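Local coordinates for putative oxidoreductase yhhX (Escherichia coli K-12, PDB 3F4L), which is a probable NAD(P)-dependent oxidoreductase of the Gfo/Idh/MocA family, perhaps acting as a scyllo-inositol dehydrogenase, at residues A[252-256]-A[268-272]; A[21-25]-A[297-303]; A[130-134]-A[234-238]; A[160-166]-A[201-206]. All coordinates share one frame; numbering follows the deposited sequence.

Contact 1 of 4, residues A[252-256]-A[268-272]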
loop_
_atom_site.group_PDB
_atom_site.type_symbol
_atom_site.label_atom_id
_atom_site.label_comp_id
_atom_site.label_asym_id
_atom_site.label_seq_id
_atom_site.Cartn_x
_atom_site.Cartn_y
_atom_site.Cartn_z
ATOM N N GLN A 252 -3.749 -8.265 -21.618
ATOM C CA GLN A 252 -4.571 -9.407 -22.003
ATOM C C GLN A 252 -3.958 -10.497 -22.897
ATOM O O GLN A 252 -4.656 -11.438 -23.279
ATOM C CB GLN A 252 -5.859 -8.889 -22.660
ATOM C CG GLN A 252 -6.770 -8.127 -21.702
ATOM C CD GLN A 252 -7.319 -9.028 -20.609
ATOM O OE1 GLN A 252 -8.031 -9.999 -20.890
ATOM N NE2 GLN A 252 -6.984 -8.725 -19.359
ATOM N N GLN A 253 -2.677 -10.383 -23.234
ATOM C CA GLN A 253 -2.022 -11.385 -24.073
ATOM C C GLN A 253 -2.115 -12.786 -23.474
ATOM O O GLN A 253 -2.391 -13.745 -24.187
ATOM C CB GLN A 253 -0.542 -11.038 -24.283
ATOM C CG GLN A 253 -0.311 -9.747 -25.014
ATOM C CD GLN A 253 1.152 -9.398 -25.116
ATOM O OE1 GLN A 253 1.903 -9.986 -25.911
ATOM N NE2 GLN A 253 1.575 -8.438 -24.305
ATOM N N GLU A 254 -1.884 -12.915 -22.171
ATOM C CA GLU A 254 -1.943 -14.232 -21.545
ATOM C C GLU A 254 -3.352 -14.800 -21.617
ATOM O O GLU A 254 -3.538 -16.001 -21.854
ATOM C CB GLU A 254 -1.494 -14.168 -20.085
ATOM C CG GLU A 254 -1.356 -15.541 -19.433
ATOM C CD GLU A 254 -1.088 -15.467 -17.933
ATOM O OE1 GLU A 254 -0.235 -14.653 -17.516
ATOM O OE2 GLU A 254 -1.723 -16.231 -17.173
ATOM N N THR A 255 -4.346 -13.941 -21.413
ATOM C CA THR A 255 -5.733 -14.388 -21.468
ATOM C C THR A 255 -6.033 -14.919 -22.873
ATOM O O THR A 255 -6.638 -15.975 -23.025
ATOM C CB THR A 255 -6.711 -13.232 -21.112
ATOM O OG1 THR A 255 -6.491 -12.830 -19.752
ATOM C CG2 THR A 255 -8.161 -13.675 -21.271
ATOM N N SER A 256 -5.592 -14.203 -23.900
ATOM C CA SER A 256 -5.838 -14.663 -25.262
ATOM C C SER A 256 -5.105 -15.975 -25.549
ATOM O O SER A 256 -5.690 -16.912 -26.114
ATOM C CB SER A 256 -5.397 -13.613 -26.274
ATOM O OG SER A 256 -6.147 -12.427 -26.119
ATOM N N PHE A 268 -6.875 -10.692 -30.686
ATOM C CA PHE A 268 -5.773 -11.038 -29.780
ATOM C C PHE A 268 -5.548 -9.935 -28.752
ATOM O O PHE A 268 -5.431 -8.762 -29.102
ATOM C CB PHE A 268 -4.460 -11.257 -30.546
ATOM C CG PHE A 268 -3.319 -11.736 -29.670
ATOM C CD1 PHE A 268 -3.334 -13.022 -29.125
ATOM C CD2 PHE A 268 -2.250 -10.891 -29.361
ATOM C CE1 PHE A 268 -2.303 -13.460 -28.280
ATOM C CE2 PHE A 268 -1.212 -11.322 -28.516
ATOM C CZ PHE A 268 -1.243 -12.607 -27.977
ATOM N N ALA A 269 -5.495 -10.319 -27.485
ATOM C CA ALA A 269 -5.269 -9.370 -26.405
ATOM C C ALA A 269 -6.261 -8.205 -26.416
ATOM O O ALA A 269 -5.910 -7.086 -26.046
ATOM C CB ALA A 269 -3.830 -8.845 -26.468
ATOM N N ALA A 270 -7.495 -8.470 -26.844
ATOM C CA ALA A 270 -8.531 -7.433 -26.870
ATOM C C ALA A 270 -8.663 -6.901 -25.448
ATOM O O ALA A 270 -8.803 -7.672 -24.508
ATOM C CB ALA A 270 -9.872 -8.017 -27.347
ATOM N N ASP A 271 -8.620 -5.584 -25.297
ATOM C CA ASP A 271 -8.697 -4.971 -23.974
ATOM C C ASP A 271 -9.676 -3.799 -23.992
ATOM O O ASP A 271 -9.590 -2.927 -24.854
ATOM C CB ASP A 271 -7.300 -4.477 -23.576
ATOM C CG ASP A 271 -7.166 -4.203 -22.092
ATOM O OD1 ASP A 271 -8.127 -3.678 -21.487
ATOM O OD2 ASP A 271 -6.082 -4.503 -21.539
ATOM N N ASP A 272 -10.604 -3.775 -23.044
ATOM C CA ASP A 272 -11.576 -2.690 -22.986
ATOM C C ASP A 272 -11.391 -1.799 -21.762
ATOM O O ASP A 272 -12.279 -1.032 -21.388
ATOM C CB ASP A 272 -12.998 -3.256 -23.035
ATOM C CG ASP A 272 -13.409 -3.662 -24.444
ATOM O OD1 ASP A 272 -13.640 -2.757 -25.280
ATOM O OD2 ASP A 272 -13.486 -4.882 -24.721
HETATM O O HOH W 1 -4.055 -5.827 -22.801
#

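Contact 2 of 4, residues A[21-25]-A[297-303]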
loop_
_atom_site.group_PDB
_atom_site.type_symbol
_atom_site.label_atom_id
_atom_site.label_comp_id
_atom_site.label_asym_id
_atom_site.label_seq_id
_atom_site.Cartn_x
_atom_site.Cartn_y
_atom_site.Cartn_z
ATOM N N TYR A 21 4.971 -15.925 -30.723
ATOM C CA TYR A 21 5.532 -14.645 -31.141
ATOM C C TYR A 21 6.654 -14.780 -32.169
ATOM O O TYR A 21 6.745 -13.994 -33.118
ATOM C CB TYR A 21 6.045 -13.899 -29.904
ATOM C CG TYR A 21 4.944 -13.529 -28.943
ATOM C CD1 TYR A 21 4.133 -12.409 -29.175
ATOM C CD2 TYR A 21 4.670 -14.321 -27.833
ATOM C CE1 TYR A 21 3.090 -12.094 -28.332
ATOM C CE2 TYR A 21 3.617 -14.016 -26.975
ATOM C CZ TYR A 21 2.833 -12.904 -27.231
ATOM O OH TYR A 21 1.801 -12.608 -26.384
ATOM N N VAL A 22 7.513 -15.774 -31.972
ATOM C CA VAL A 22 8.625 -16.006 -32.872
ATOM C C VAL A 22 8.152 -16.512 -34.228
ATOM O O VAL A 22 8.685 -16.109 -35.267
ATOM C CB VAL A 22 9.619 -17.008 -32.252
ATOM C CG1 VAL A 22 10.714 -17.376 -33.272
ATOM C CG2 VAL A 22 10.245 -16.383 -31.011
ATOM N N LEU A 23 7.144 -17.385 -34.225
ATOM C CA LEU A 23 6.624 -17.925 -35.478
ATOM C C LEU A 23 5.826 -16.872 -36.254
ATOM O O LEU A 23 5.431 -17.103 -37.395
ATOM C CB LEU A 23 5.760 -19.165 -35.207
ATOM C CG LEU A 23 6.479 -20.288 -34.450
ATOM C CD1 LEU A 23 5.492 -21.421 -34.118
ATOM C CD2 LEU A 23 7.643 -20.812 -35.294
ATOM N N ASN A 24 5.586 -15.719 -35.635
ATOM C CA ASN A 24 4.863 -14.641 -36.311
ATOM C C ASN A 24 5.884 -13.666 -36.924
ATOM O O ASN A 24 5.510 -12.652 -37.530
ATOM C CB ASN A 24 3.980 -13.886 -35.316
ATOM C CG ASN A 24 2.591 -13.589 -35.867
ATOM O OD1 ASN A 24 2.434 -13.128 -37.004
ATOM N ND2 ASN A 24 1.572 -13.842 -35.053
ATOM N N ARG A 25 7.169 -13.976 -36.753
ATOM C CA ARG A 25 8.246 -13.135 -37.275
ATOM C C ARG A 25 9.180 -13.929 -38.188
ATOM O O ARG A 25 10.400 -13.793 -38.102
ATOM C CB ARG A 25 9.048 -12.532 -36.109
ATOM C CG ARG A 25 8.202 -11.676 -35.146
ATOM C CD ARG A 25 8.965 -11.278 -33.886
ATOM N NE ARG A 25 8.115 -10.580 -32.920
ATOM C CZ ARG A 25 7.512 -9.420 -33.147
ATOM N NH1 ARG A 25 7.666 -8.814 -34.317
ATOM N NH2 ARG A 25 6.751 -8.862 -32.217
ATOM N N ASP A 297 3.123 -6.385 -26.564
ATOM C CA ASP A 297 3.606 -7.404 -27.489
ATOM C C ASP A 297 4.901 -8.025 -26.963
ATOM O O ASP A 297 5.978 -7.418 -27.059
ATOM C CB ASP A 297 3.821 -6.775 -28.876
ATOM C CG ASP A 297 4.321 -7.775 -29.912
ATOM O OD1 ASP A 297 4.254 -8.995 -29.661
ATOM O OD2 ASP A 297 4.776 -7.338 -30.992
ATOM N N TYR A 298 4.796 -9.235 -26.410
ATOM C CA TYR A 298 5.968 -9.913 -25.856
ATOM C C TYR A 298 7.047 -10.174 -26.900
ATOM O O TYR A 298 8.212 -10.375 -26.556
ATOM C CB TYR A 298 5.570 -11.236 -25.199
ATOM C CG TYR A 298 4.648 -11.077 -24.013
ATOM C CD1 TYR A 298 4.736 -9.956 -23.187
ATOM C CD2 TYR A 298 3.724 -12.070 -23.680
ATOM C CE1 TYR A 298 3.932 -9.826 -22.056
ATOM C CE2 TYR A 298 2.910 -11.949 -22.542
ATOM C CZ TYR A 298 3.024 -10.824 -21.739
ATOM O OH TYR A 298 2.245 -10.691 -20.608
ATOM N N GLY A 299 6.649 -10.151 -28.170
ATOM C CA GLY A 299 7.587 -10.394 -29.252
ATOM C C GLY A 299 8.570 -9.259 -29.443
ATOM O O GLY A 299 9.552 -9.391 -30.177
ATOM N N ARG A 300 8.308 -8.138 -28.784
ATOM C CA ARG A 300 9.193 -6.992 -28.894
ATOM C C ARG A 300 10.558 -7.316 -28.289
ATOM O O ARG A 300 11.532 -6.621 -28.550
ATOM C CB ARG A 300 8.537 -5.762 -28.250
ATOM C CG ARG A 300 7.489 -5.154 -29.195
ATOM C CD ARG A 300 6.402 -4.336 -28.505
ATOM N NE ARG A 300 6.920 -3.152 -27.835
ATOM C CZ ARG A 300 6.153 -2.230 -27.260
ATOM N NH1 ARG A 300 4.829 -2.366 -27.287
ATOM N NH2 ARG A 300 6.709 -1.180 -26.655
ATOM N N VAL A 301 10.617 -8.384 -27.498
ATOM C CA VAL A 301 11.863 -8.839 -26.898
ATOM C C VAL A 301 12.729 -9.345 -28.049
ATOM O O VAL A 301 13.918 -9.047 -28.136
ATOM C CB VAL A 301 11.625 -10.005 -25.898
ATOM C CG1 VAL A 301 12.964 -10.663 -25.533
ATOM C CG2 VAL A 301 10.930 -9.490 -24.629
ATOM N N TYR A 302 12.121 -10.110 -28.949
ATOM C CA TYR A 302 12.864 -10.635 -30.080
ATOM C C TYR A 302 13.205 -9.535 -31.082
ATOM O O TYR A 302 14.245 -9.598 -31.748
ATOM C CB TYR A 302 12.094 -11.774 -30.746
ATOM C CG TYR A 302 12.102 -13.052 -29.916
ATOM C CD1 TYR A 302 11.125 -13.293 -28.943
ATOM C CD2 TYR A 302 13.121 -13.992 -30.073
ATOM C CE1 TYR A 302 11.164 -14.443 -28.145
ATOM C CE2 TYR A 302 13.172 -15.146 -29.279
ATOM C CZ TYR A 302 12.193 -15.361 -28.324
ATOM O OH TYR A 302 12.259 -16.485 -27.551
ATOM N N ASP A 303 12.354 -8.517 -31.178
ATOM C CA ASP A 303 12.648 -7.422 -32.097
ATOM C C ASP A 303 13.869 -6.673 -31.557
ATOM O O ASP A 303 14.647 -6.119 -32.328
ATOM C CB ASP A 303 11.453 -6.462 -32.241
ATOM C CG ASP A 303 10.228 -7.138 -32.833
ATOM O OD1 ASP A 303 10.395 -7.998 -33.721
ATOM O OD2 ASP A 303 9.094 -6.810 -32.423
#

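Contact 3 of 4, residues A[130-134]-A[234-238]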
loop_
_atom_site.group_PDB
_atom_site.type_symbol
_atom_site.label_atom_id
_atom_site.label_comp_id
_atom_site.label_asym_id
_atom_site.label_seq_id
_atom_site.Cartn_x
_atom_site.Cartn_y
_atom_site.Cartn_z
ATOM N N CYS A 130 -0.648 -2.746 -19.708
ATOM C CA CYS A 130 -0.908 -1.997 -18.479
ATOM C C CYS A 130 0.335 -1.195 -18.075
ATOM O O CYS A 130 0.271 0.014 -17.822
ATOM C CB CYS A 130 -1.306 -2.963 -17.357
ATOM S SG CYS A 130 -0.341 -4.508 -17.299
ATOM N N PHE A 131 1.468 -1.885 -18.020
ATOM C CA PHE A 131 2.732 -1.258 -17.675
ATOM C C PHE A 131 3.097 -0.142 -18.657
ATOM O O PHE A 131 3.448 0.974 -18.245
ATOM C CB PHE A 131 3.842 -2.313 -17.654
ATOM C CG PHE A 131 5.208 -1.735 -17.494
ATOM C CD1 PHE A 131 5.571 -1.091 -16.317
ATOM C CD2 PHE A 131 6.126 -1.792 -18.540
ATOM C CE1 PHE A 131 6.836 -0.510 -16.188
ATOM C CE2 PHE A 131 7.395 -1.210 -18.418
ATOM C CZ PHE A 131 7.745 -0.571 -17.244
ATOM N N LEU A 132 3.013 -0.428 -19.953
ATOM C CA LEU A 132 3.361 0.583 -20.950
ATOM C C LEU A 132 2.499 1.838 -20.844
ATOM O O LEU A 132 2.973 2.942 -21.123
ATOM C CB LEU A 132 3.266 0.015 -22.367
ATOM C CG LEU A 132 4.265 -1.076 -22.769
ATOM C CD1 LEU A 132 3.924 -1.567 -24.164
ATOM C CD2 LEU A 132 5.693 -0.546 -22.718
ATOM N N THR A 133 1.239 1.678 -20.450
ATOM C CA THR A 133 0.362 2.833 -20.305
ATOM C C THR A 133 0.846 3.664 -19.112
ATOM O O THR A 133 0.901 4.880 -19.181
ATOM C CB THR A 133 -1.123 2.420 -20.068
ATOM O OG1 THR A 133 -1.543 1.497 -21.083
ATOM C CG2 THR A 133 -2.030 3.651 -20.137
ATOM N N ALA A 134 1.201 3.002 -18.017
ATOM C CA ALA A 134 1.684 3.714 -16.841
ATOM C C ALA A 134 3.001 4.431 -17.182
ATOM O O ALA A 134 3.228 5.569 -16.763
ATOM C CB ALA A 134 1.893 2.742 -15.695
ATOM N N PRO A 234 -6.271 -1.584 -8.257
ATOM C CA PRO A 234 -5.997 -1.162 -9.632
ATOM C C PRO A 234 -4.687 -1.901 -9.952
ATOM O O PRO A 234 -3.954 -2.264 -9.022
ATOM C CB PRO A 234 -5.769 0.338 -9.488
ATOM C CG PRO A 234 -6.686 0.708 -8.368
ATOM C CD PRO A 234 -6.516 -0.425 -7.377
ATOM N N LYS A 235 -4.391 -2.128 -11.234
ATOM C CA LYS A 235 -3.150 -2.801 -11.626
ATOM C C LYS A 235 -1.946 -1.881 -11.334
ATOM O O LYS A 235 -0.894 -2.335 -10.879
ATOM C CB LYS A 235 -3.184 -3.149 -13.119
ATOM C CG LYS A 235 -1.901 -3.806 -13.626
ATOM C CD LYS A 235 -1.740 -5.229 -13.094
ATOM C CE LYS A 235 -0.294 -5.722 -13.243
ATOM N NZ LYS A 235 0.625 -4.922 -12.374
ATOM N N PHE A 236 -2.108 -0.592 -11.620
ATOM C CA PHE A 236 -1.060 0.396 -11.347
ATOM C C PHE A 236 -1.672 1.677 -10.813
ATOM O O PHE A 236 -2.773 2.082 -11.219
ATOM C CB PHE A 236 -0.264 0.781 -12.603
ATOM C CG PHE A 236 0.683 -0.278 -13.088
ATOM C CD1 PHE A 236 0.336 -1.101 -14.159
ATOM C CD2 PHE A 236 1.918 -0.456 -12.473
ATOM C CE1 PHE A 236 1.208 -2.092 -14.610
ATOM C CE2 PHE A 236 2.800 -1.441 -12.918
ATOM C CZ PHE A 236 2.445 -2.261 -13.986
ATOM N N ILE A 237 -0.936 2.317 -9.913
ATOM C CA ILE A 237 -1.340 3.589 -9.334
ATOM C C ILE A 237 -0.067 4.423 -9.367
ATOM O O ILE A 237 0.995 3.934 -8.993
ATOM C CB ILE A 237 -1.773 3.461 -7.860
ATOM C CG1 ILE A 237 -3.030 2.602 -7.742
ATOM C CG2 ILE A 237 -2.048 4.854 -7.284
ATOM C CD1 ILE A 237 -3.494 2.431 -6.315
ATOM N N VAL A 238 -0.162 5.660 -9.841
ATOM C CA VAL A 238 1.000 6.551 -9.884
ATOM C C VAL A 238 0.537 7.916 -9.387
ATOM O O VAL A 238 -0.461 8.450 -9.875
ATOM C CB VAL A 238 1.550 6.737 -11.317
ATOM C CG1 VAL A 238 2.762 7.678 -11.285
ATOM C CG2 VAL A 238 1.936 5.402 -11.917
#

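Contact 4 of 4, residues A[160-166]-A[201-206]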
loop_
_atom_site.group_PDB
_atom_site.type_symbol
_atom_site.label_atom_id
_atom_site.label_comp_id
_atom_site.label_asym_id
_atom_site.label_seq_id
_atom_site.Cartn_x
_atom_site.Cartn_y
_atom_site.Cartn_z
ATOM N N ALA A 160 -4.392 -23.975 -1.321
ATOM C CA ALA A 160 -2.998 -24.235 -1.634
ATOM C C ALA A 160 -2.633 -25.569 -1.010
ATOM O O ALA A 160 -2.519 -25.681 0.210
ATOM C CB ALA A 160 -2.104 -23.124 -1.066
ATOM N N GLU A 161 -2.465 -26.582 -1.848
ATOM C CA GLU A 161 -2.112 -27.897 -1.343
ATOM C C GLU A 161 -0.715 -27.817 -0.743
ATOM O O GLU A 161 0.132 -27.052 -1.215
ATOM C CB GLU A 161 -2.137 -28.931 -2.475
ATOM C CG GLU A 161 -3.494 -29.106 -3.153
ATOM C CD GLU A 161 -4.588 -29.565 -2.201
ATOM O OE1 GLU A 161 -4.302 -30.382 -1.299
ATOM O OE2 GLU A 161 -5.745 -29.124 -2.368
ATOM N N THR A 162 -0.484 -28.593 0.309
ATOM C CA THR A 162 0.815 -28.610 0.959
ATOM C C THR A 162 1.866 -29.016 -0.051
ATOM O O THR A 162 1.708 -30.016 -0.750
ATOM C CB THR A 162 0.836 -29.602 2.126
ATOM O OG1 THR A 162 -0.127 -29.192 3.103
ATOM C CG2 THR A 162 2.227 -29.654 2.765
ATOM N N LYS A 163 2.929 -28.223 -0.142
ATOM C CA LYS A 163 4.021 -28.501 -1.068
ATOM C C LYS A 163 5.240 -27.711 -0.614
ATOM O O LYS A 163 5.548 -26.657 -1.164
ATOM C CB LYS A 163 3.632 -28.104 -2.496
ATOM C CG LYS A 163 3.472 -29.294 -3.439
ATOM C CD LYS A 163 3.186 -28.852 -4.883
ATOM C CE LYS A 163 1.822 -28.171 -5.024
ATOM N NZ LYS A 163 0.675 -29.066 -4.671
ATOM N N PRO A 164 5.945 -28.217 0.408
ATOM C CA PRO A 164 7.134 -27.560 0.952
ATOM C C PRO A 164 8.164 -27.181 -0.099
ATOM O O PRO A 164 8.251 -27.803 -1.161
ATOM C CB PRO A 164 7.658 -28.578 1.962
ATOM C CG PRO A 164 6.389 -29.201 2.474
ATOM C CD PRO A 164 5.613 -29.425 1.187
ATOM N N GLY A 165 8.933 -26.143 0.205
ATOM C CA GLY A 165 9.952 -25.685 -0.716
ATOM C C GLY A 165 10.844 -24.645 -0.077
ATOM O O GLY A 165 10.714 -24.350 1.110
ATOM N N LEU A 166 11.754 -24.095 -0.873
ATOM C CA LEU A 166 12.688 -23.077 -0.412
ATOM C C LEU A 166 12.207 -21.683 -0.818
ATOM O O LEU A 166 11.209 -21.535 -1.529
ATOM C CB LEU A 166 14.073 -23.332 -1.013
ATOM C CG LEU A 166 14.879 -24.555 -0.557
ATOM C CD1 LEU A 166 15.232 -24.404 0.915
ATOM C CD2 LEU A 166 14.084 -25.822 -0.803
ATOM N N ARG A 201 -1.875 -18.898 3.003
ATOM C CA ARG A 201 -2.778 -20.001 2.706
ATOM C C ARG A 201 -2.418 -21.327 3.364
ATOM O O ARG A 201 -3.288 -22.010 3.911
ATOM C CB ARG A 201 -2.874 -20.192 1.196
ATOM C CG ARG A 201 -3.507 -19.022 0.469
ATOM C CD ARG A 201 -3.518 -19.274 -1.020
ATOM N NE ARG A 201 -2.166 -19.483 -1.524
ATOM C CZ ARG A 201 -1.881 -19.857 -2.768
ATOM N NH1 ARG A 201 -2.852 -20.068 -3.643
ATOM N NH2 ARG A 201 -0.615 -20.010 -3.137
ATOM N N ASN A 202 -1.148 -21.700 3.295
ATOM C CA ASN A 202 -0.694 -22.951 3.893
ATOM C C ASN A 202 0.674 -22.724 4.503
ATOM O O ASN A 202 1.662 -22.588 3.780
ATOM C CB ASN A 202 -0.599 -24.053 2.838
ATOM C CG ASN A 202 -0.332 -25.412 3.450
ATOM O OD1 ASN A 202 0.345 -25.514 4.474
ATOM N ND2 ASN A 202 -0.851 -26.469 2.821
ATOM N N LYS A 203 0.733 -22.692 5.829
ATOM C CA LYS A 203 1.991 -22.445 6.529
ATOM C C LYS A 203 3.123 -23.415 6.204
ATOM O O LYS A 203 4.273 -23.173 6.565
ATOM C CB LYS A 203 1.757 -22.409 8.043
ATOM C CG LYS A 203 1.219 -21.077 8.554
ATOM C CD LYS A 203 2.182 -19.948 8.226
ATOM C CE LYS A 203 1.717 -18.613 8.791
ATOM N NZ LYS A 203 0.414 -18.154 8.230
ATOM N N ALA A 204 2.814 -24.507 5.512
ATOM C CA ALA A 204 3.852 -25.464 5.168
ATOM C C ALA A 204 4.570 -25.051 3.884
ATOM O O ALA A 204 5.679 -25.508 3.618
ATOM C CB ALA A 204 3.244 -26.861 5.002
ATOM N N ASN A 205 3.931 -24.180 3.101
ATOM C CA ASN A 205 4.470 -23.724 1.815
ATOM C C ASN A 205 5.320 -22.450 1.834
ATOM O O ASN A 205 5.325 -21.696 2.808
ATOM C CB ASN A 205 3.315 -23.495 0.827
ATOM C CG ASN A 205 2.512 -24.750 0.564
ATOM O OD1 ASN A 205 2.788 -25.802 1.130
ATOM N ND2 ASN A 205 1.511 -24.641 -0.296
ATOM N N PRO A 206 6.065 -22.203 0.743
ATOM C CA PRO A 206 6.901 -21.003 0.644
ATOM C C PRO A 206 5.931 -19.807 0.582
ATOM O O PRO A 206 4.725 -19.994 0.437
ATOM C CB PRO A 206 7.642 -21.211 -0.675
ATOM C CG PRO A 206 7.763 -22.720 -0.754
ATOM C CD PRO A 206 6.379 -23.152 -0.342
HETATM O O HOH W 2 7.975 -24.956 2.709
#

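Contact 1 of 4, residues A[252-256]-A[268-272]
The Phe268 ring lies obliquely against the first turn of helix 253-258. Its CD1 meets Ser256 CB at 3.6 Å, and CE2 meets Gln253 CG at 3.9 Å. The Gln253 amide stands steeply to the ring, the two planes 78° apart. The amide plane of Gln252 is likewise turned well away from the Asp271 carboxylate, and it is the methylene CG of Gln252 that touches OD2, at 3.7 Å; Gln252 NE2 bonds Ile250 O and Asp271 OD1 bonds Ser273 OG.

The one direct hydrogen bond across the contact runs from Ala269 N to Ser256 OG, 2.6 Å long. With OG anti to its own carbonyl carbon (chi1 -63°), the hydroxyl leans back over the helix start, where it also makes a weak bond to Gln252 O. Ala269 CB sits 3.8 Å from Gln253 N, and a water bridges Gln252 N and Asp271 OD2, accepting from the first and donating to the second. A leucine in place of Phe268 would probably lose part of the ring's contact with Ser256 CB and Gln253 CG and leave the Gln253 side chain less firmly held.

Gln253 reaches onward to bond Tyr298 N through OE1. The loop 268-272, leading from helix 253-258 toward strand 275-280, folds back over the start of that helix, while Phe268 also touches Tyr21 of helix 12-22.

Contact 2 of 4, residues A[21-25]-A[297-303]
A salt-bridge network of Arg25, Asp297 and Asp303 joins the Rossmann-fold region to the start of helix 300-311 in the C-terminal region. The extended Arg25 chain brings its guanidinium between the two acids, which meet it differently. Asp297 comes in at the edge, near the guanidinium plane, its OD2 2.8 Å from NH2 in a weak hydrogen bond. Asp303 lies over a face, its carboxylate turned 87° to the guanidinium; OD1 is 2.9 Å from NH1, yet no N-H points at it and charge alone makes the bridge.

Asp297 has a second task. With CG anti to the backbone N (chi1 -180°), its OD1 accepts from Gly299 N at 3.0 Å, a capping bond at the turn into the helix. Gly299 faces Arg25 and Tyr21 closely: a beta carbon there would clash with Arg25 NH2.

Two CH-pi contacts complete the interface. Tyr298 CB stands over the Tyr21 ring, 3.9 Å from its centroid, and Val22 CG2 sits over the centre of the Tyr302 ring, 3.5 Å from the centroid. Tyr298 OH bonds Asp128. The end of helix 12-22 packs against the beginning of helix 300-311, and the bond from Tyr302 OH to His18 also links these two helices.

Contact 3 of 4, residues A[130-134]-A[234-238]
Phe236 turns its CG anti to the carbonyl carbon (chi1 -73°), which carries the ring from strand 236-240 onto helix 129-140. On the helix, Cys130 holds SG between its backbone N and carbonyl carbon (chi1 41°), beside the ring rather than over it: SG lies 5.3 Å from the Phe236 centroid at the ring edge, a sulfur-aromatic contact. Cys130 CB, also in the plane of the ring, is 3.8 Å from Phe236 CE1.

The same CE1 presses on the helix backbone, 3.4 Å from Phe131 N, while CZ meets Phe131 CB at 3.9 Å. Ala134, one turn further along, sets its methyl over a face of the ring, with CB 4.2 Å from CG.

Helix 129-140 thus packs on strand 236-240 of the mixed sheet, the short helix and strand segments running nearly parallel, 9° apart, with their axes 9.4 Å from each other. Lys235 and Phe236 both face Lys247 on the neighbouring strand, a classic beta bulge, and both point toward the helix. The Lys235 chain bends at chi2 and chi4, bringing NZ above the rim of the Phe236 ring; that ammonium bonds His152 O. Lys235 CG meanwhile lies 3.9 Å from Cys130 CB.

Contact 4 of 4, residues A[160-166]-A[201-206]
Two asparagines of loop 201-206 grip loop 160-166, mostly through its backbone. Asn202 has its CG anti to the backbone N (chi1 -171°), and its ND2 is shared between two acceptors near the amide plane: Ala160 O at 3.2 Å, in an almost straight bond, and Thr162 OG1 at 2.8 Å. Its OD1 turns back to accept from Ala204 N, closing an Asx turn that fixes the amide's rotation. A leucine in its place would probably leave Ala160 O and Thr162 OG1 without this donor and the turn dependent on its backbone bond.

Asn205, whose CG instead lies anti to the carbonyl carbon (chi1 -60°), uses both ends of its amide. ND2 gives to Glu161 O at 2.9 Å and OD1 takes from Lys163 N at 2.7 Å, the residues before and after Thr162; both bonds leave their carbonyl planes.

Ala160 CB lies over the centre of one guanidinium face of Arg201, 3.7 Å from CZ, while Arg201 itself bonds Arg157 O and pairs with Asp208. Pro206 CG rests 3.7 Å from Gly165 CA. At this surface, the loop between strand 146-152 and helix 171-187 is fastened to the one joining strands 192-198 and 209-216.

In the fold
Contacts 1 and 2 form one continuous region, their centres about 16 Å apart: Gln253 OE1 of contact 1 lies 2.7 Å from Tyr21 OH of contact 2, a probable but weak hydrogen bond. Along the chain, contact 2 closes a long loop that encloses the other three, bringing the Rossmann-fold region against the C-terminal one. Contact 3 touches contact 2 through packing of Arg300 NH1 on Leu132 CD1, 3.3 Å apart, but stays about 6 Å from contact 1 at the nearest atoms. Contact 4 is remote, its centre about 35 Å from that of contact 2, on the opposite side of the chain's centre.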